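Local coordinates for protein aldo-keto reductase family 1, member B4 (Aldose reductase) (Schistosoma japonicum, PDB 4HBK) that probably reduces aldehydes and ketones, such as aldose sugars, to alcohols with NADPH, as other aldose reductases of the aldo-keto reductase family do, at residues L140-P146 with S189-F195. Residues are numbered along the deposited sequence; the frame is centred on the assembly and turned at random.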
ATOM      1  N   LEU A 140       3.494   8.435   5.661  1.00  8.23           N
ATOM      2  CA  LEU A 140       3.156   8.362   4.246  1.00  9.81           C
ATOM      3  C   LEU A 140       1.634   8.462   4.059  1.00 10.49           C
ATOM      4  O   LEU A 140       0.864   7.841   4.800  1.00  9.23           O
ATOM      5  CB  LEU A 140       3.702   7.053   3.639  1.00  7.62           C
ATOM      6  CG  LEU A 140       3.506   6.826   2.134  1.00  9.08           C
ATOM      7  CD1 LEU A 140       4.102   7.976   1.342  1.00  6.96           C
ATOM      8  CD2 LEU A 140       4.051   5.456   1.648  1.00  6.92           C
ATOM      9  N   TYR A 141       1.210   9.250   3.071  1.00  8.32           N
ATOM     10  CA  TYR A 141      -0.204   9.439   2.772  1.00  8.31           C
ATOM     11  C   TYR A 141      -0.373   9.351   1.265  1.00  8.69           C
ATOM     12  O   TYR A 141       0.190  10.154   0.520  1.00  7.97           O
ATOM     13  CB  TYR A 141      -0.659  10.810   3.273  1.00  9.16           C
ATOM     14  CG  TYR A 141      -2.161  10.985   3.493  1.00 11.56           C
ATOM     15  CD1 TYR A 141      -2.934   9.985   4.092  1.00  9.25           C
ATOM     16  CD2 TYR A 141      -2.792  12.177   3.145  1.00  8.69           C
ATOM     17  CE1 TYR A 141      -4.311  10.169   4.313  1.00 11.28           C
ATOM     18  CE2 TYR A 141      -4.148  12.372   3.359  1.00  9.38           C
ATOM     19  CZ  TYR A 141      -4.908  11.378   3.942  1.00 12.74           C
ATOM     20  OH  TYR A 141      -6.256  11.611   4.139  1.00 10.49           O
ATOM     21  N   LEU A 142      -1.152   8.369   0.821  1.00  8.96           N
ATOM     22  CA  LEU A 142      -1.305   8.072  -0.597  1.00  6.88           C
ATOM     23  C   LEU A 142      -2.677   8.466  -1.102  1.00  8.57           C
ATOM     24  O   LEU A 142      -3.671   8.322  -0.395  1.00  8.75           O
ATOM     25  CB  LEU A 142      -1.169   6.567  -0.831  1.00  6.74           C
ATOM     26  CG  LEU A 142       0.079   5.867  -0.313  1.00 10.71           C
ATOM     27  CD1 LEU A 142       0.040   4.403  -0.733  1.00  8.26           C
ATOM     28  CD2 LEU A 142       1.331   6.565  -0.839  1.00  6.85           C
ATOM     29  N   ILE A 143      -2.748   8.921  -2.343  1.00  7.77           N
ATOM     30  CA  ILE A 143      -4.046   8.985  -3.000  1.00  8.43           C
ATOM     31  C   ILE A 143      -4.483   7.557  -3.339  1.00  8.54           C
ATOM     32  O   ILE A 143      -3.794   6.842  -4.078  1.00  7.07           O
ATOM     33  CB  ILE A 143      -3.999   9.854  -4.256  1.00  9.15           C
ATOM     34  CG1 ILE A 143      -3.485  11.253  -3.900  1.00  8.91           C
ATOM     35  CG2 ILE A 143      -5.385   9.929  -4.898  1.00  7.91           C
ATOM     36  CD1 ILE A 143      -3.538  12.236  -5.048  1.00  8.10           C
ATOM     37  N   HIS A 144      -5.620   7.128  -2.790  1.00  8.35           N
ATOM     38  CA  HIS A 144      -5.986   5.702  -2.840  1.00  8.77           C
ATOM     39  C   HIS A 144      -6.239   5.188  -4.262  1.00  9.65           C
ATOM     40  O   HIS A 144      -5.848   4.068  -4.592  1.00 12.88           O
ATOM     41  CB  HIS A 144      -7.199   5.428  -1.958  1.00  8.11           C
ATOM     42  CG  HIS A 144      -7.250   4.040  -1.405  1.00 10.26           C
ATOM     43  ND1 HIS A 144      -7.593   3.777  -0.092  1.00  9.54           N
ATOM     44  CD2 HIS A 144      -7.023   2.838  -1.984  1.00 10.44           C
ATOM     45  CE1 HIS A 144      -7.572   2.472   0.109  1.00  8.98           C
ATOM     46  NE2 HIS A 144      -7.234   1.879  -1.021  1.00 10.31           N
ATOM     47  N   TRP A 145      -6.899   6.014  -5.078  1.00  9.56           N
ATOM     48  CA  TRP A 145      -7.251   5.711  -6.471  1.00  8.69           C
ATOM     49  C   TRP A 145      -7.176   7.014  -7.258  1.00  9.26           C
ATOM     50  O   TRP A 145      -7.253   8.090  -6.668  1.00  8.00           O
ATOM     51  CB  TRP A 145      -8.686   5.148  -6.573  1.00  9.18           C
ATOM     52  CG  TRP A 145      -8.840   3.747  -6.043  1.00  9.30           C
ATOM     53  CD1 TRP A 145      -9.200   3.381  -4.780  1.00 10.79           C
ATOM     54  CD2 TRP A 145      -8.632   2.526  -6.768  1.00 10.04           C
ATOM     55  NE1 TRP A 145      -9.228   2.005  -4.670  1.00 10.78           N
ATOM     56  CE2 TRP A 145      -8.885   1.459  -5.878  1.00 12.15           C
ATOM     57  CE3 TRP A 145      -8.263   2.232  -8.082  1.00  8.74           C
ATOM     58  CZ2 TRP A 145      -8.759   0.118  -6.256  1.00 10.50           C
ATOM     59  CZ3 TRP A 145      -8.138   0.900  -8.457  1.00 11.06           C
ATOM     60  CH2 TRP A 145      -8.380  -0.141  -7.545  1.00 11.51           C
ATOM     61  N   PRO A 146      -7.019   6.923  -8.590  1.00  8.69           N
ATOM     62  CA  PRO A 146      -7.137   8.056  -9.524  1.00 11.37           C
ATOM     63  C   PRO A 146      -8.590   8.394  -9.915  1.00 12.31           C
ATOM     64  O   PRO A 146      -8.815   9.252 -10.785  1.00 10.01           O
ATOM     65  CB  PRO A 146      -6.383   7.584 -10.773  1.00  9.21           C
ATOM     66  CG  PRO A 146      -6.088   6.107 -10.566  1.00 10.16           C
ATOM     67  CD  PRO A 146      -6.680   5.662  -9.271  1.00 10.16           C
ATOM     68  N   SER A 189       5.786  12.241   3.874  1.00 10.05           N
ATOM     69  CA  SER A 189       5.939  11.919   2.460  1.00  7.70           C
ATOM     70  C   SER A 189       4.561  11.655   1.884  1.00  9.54           C
ATOM     71  O   SER A 189       3.682  11.162   2.586  1.00  8.84           O
ATOM     72  CB  SER A 189       6.806  10.671   2.279  1.00  9.75           C
ATOM     73  OG  SER A 189       8.066  10.785   2.921  1.00 11.53           O
ATOM     74  N   ILE A 190       4.366  11.986   0.614  1.00  9.20           N
ATOM     75  CA  ILE A 190       3.103  11.706  -0.060  1.00 11.52           C
ATOM     76  C   ILE A 190       3.319  10.806  -1.283  1.00 10.12           C
ATOM     77  O   ILE A 190       4.420  10.748  -1.827  1.00  9.60           O
ATOM     78  CB  ILE A 190       2.409  13.021  -0.478  1.00 12.90           C
ATOM     79  CG1 ILE A 190       3.408  13.930  -1.203  1.00 11.07           C
ATOM     80  CG2 ILE A 190       1.831  13.731   0.752  1.00  7.14           C
ATOM     81  CD1 ILE A 190       2.812  15.284  -1.620  1.00 11.12           C
ATOM     82  N   GLY A 191       2.275  10.103  -1.712  1.00  6.73           N
ATOM     83  CA  GLY A 191       2.400   9.200  -2.841  1.00  7.24           C
ATOM     84  C   GLY A 191       1.087   8.800  -3.504  1.00  9.07           C
ATOM     85  O   GLY A 191       0.041   9.399  -3.251  1.00  8.38           O
ATOM     86  N   LEU A 192       1.147   7.771  -4.347  1.00  8.64           N
ATOM     87  CA  LEU A 192       0.018   7.380  -5.183  1.00  7.68           C
ATOM     88  C   LEU A 192      -0.315   5.906  -5.013  1.00  8.32           C
ATOM     89  O   LEU A 192       0.555   5.095  -4.721  1.00  8.49           O
ATOM     90  CB  LEU A 192       0.345   7.669  -6.654  1.00  9.57           C
ATOM     91  CG  LEU A 192       0.761   9.114  -6.962  1.00  8.74           C
ATOM     92  CD1 LEU A 192       1.372   9.238  -8.356  1.00  8.45           C
ATOM     93  CD2 LEU A 192      -0.407  10.074  -6.804  1.00  7.08           C
ATOM     94  N   SER A 193      -1.583   5.566  -5.197  1.00 10.80           N
ATOM     95  CA  SER A 193      -2.010   4.176  -5.202  1.00  9.76           C
ATOM     96  C   SER A 193      -2.856   3.895  -6.437  1.00  7.72           C
ATOM     97  O   SER A 193      -3.749   4.667  -6.760  1.00  8.78           O
ATOM     98  CB  SER A 193      -2.794   3.844  -3.928  1.00  8.91           C
ATOM     99  OG  SER A 193      -3.195   2.482  -3.926  1.00 14.53           O
ATOM    100  N   ASN A 194      -2.569   2.796  -7.132  1.00  5.87           N
ATOM    101  CA  ASN A 194      -3.340   2.420  -8.317  1.00  7.69           C
ATOM    102  C   ASN A 194      -3.336   3.464  -9.433  1.00 10.49           C
ATOM    103  O   ASN A 194      -4.328   3.598 -10.156  1.00 10.23           O
ATOM    104  CB  ASN A 194      -4.794   2.105  -7.938  1.00  7.70           C
ATOM    105  CG  ASN A 194      -4.902   0.960  -6.944  1.00 11.47           C
ATOM    106  OD1 ASN A 194      -4.447  -0.160  -7.207  1.00  9.89           O
ATOM    107  ND2 ASN A 194      -5.489   1.241  -5.784  1.00 11.46           N
ATOM    108  N   PHE A 195      -2.242   4.215  -9.565  1.00  5.61           N
ATOM    109  CA  PHE A 195      -2.100   5.142 -10.682  1.00  8.90           C
ATOM    110  C   PHE A 195      -1.330   4.439 -11.779  1.00  9.18           C
ATOM    111  O   PHE A 195      -0.480   3.613 -11.485  1.00 10.33           O
ATOM    112  CB  PHE A 195      -1.348   6.409 -10.260  1.00  8.40           C
ATOM    113  CG  PHE A 195      -2.220   7.455  -9.629  1.00  7.40           C
ATOM    114  CD1 PHE A 195      -2.995   7.154  -8.525  1.00  6.70           C
ATOM    115  CD2 PHE A 195      -2.248   8.742 -10.130  1.00 10.50           C
ATOM    116  CE1 PHE A 195      -3.789   8.105  -7.940  1.00  8.68           C
ATOM    117  CE2 PHE A 195      -3.054   9.710  -9.548  1.00 10.44           C
ATOM    118  CZ  PHE A 195      -3.825   9.389  -8.453  1.00  9.40           C
TER
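Tyr141–Ile190 and Leu142–Gly191 are paired on neighbouring parallel strands, the fourth and fifth of the (beta/alpha)8 barrel of the aldo-keto reductases. Helix 171-183 makes the crossover between them. Backbone hydrogen bonds join Tyr141 N to Ser189 O, Gly191 N to Tyr141 O (3.1 Å) and Ile143 N to Gly191 O (3.0 Å). A weak hydrogen bond from Ser193 N to Ile143 O ends the ladder. On the barrel-interior side, Leu142 CD2 sits tightly on Gly191 CA at 3.5 Å. On the helix side, Ile143 and Leu192 lie side by side.

Beyond the strands, Asn194 ND2 donates to His144 O at 3.1 Å, approaching the carbonyl oxygen almost end-on. With CG beside the backbone N (chi1 -60°), the amide lies over one face of the Trp145 indole. The two planes are 17° apart, and ND2 stands 3.3 Å above the ring centre. Asn194 OD1 is hydrogen-bonded to Tyr241 OH. Phe195 is sandwiched: Pro146 CB makes a CH-pi contact 3.9 Å from its ring centroid, and Leu192 CD2 covers the opposite face. Ile143 CG2 meets the ring edge.

The His144 ring, predicted to bind substrate, lies close to Tyr82, the predicted proton donor, and Lys111, predicted to lower its pKa. The hydrogen bond from Asn194 thus fixes the backbone of a probable active-site residue, while its amide, bonded at both ends, is held nearly parallel to the Trp145 indole.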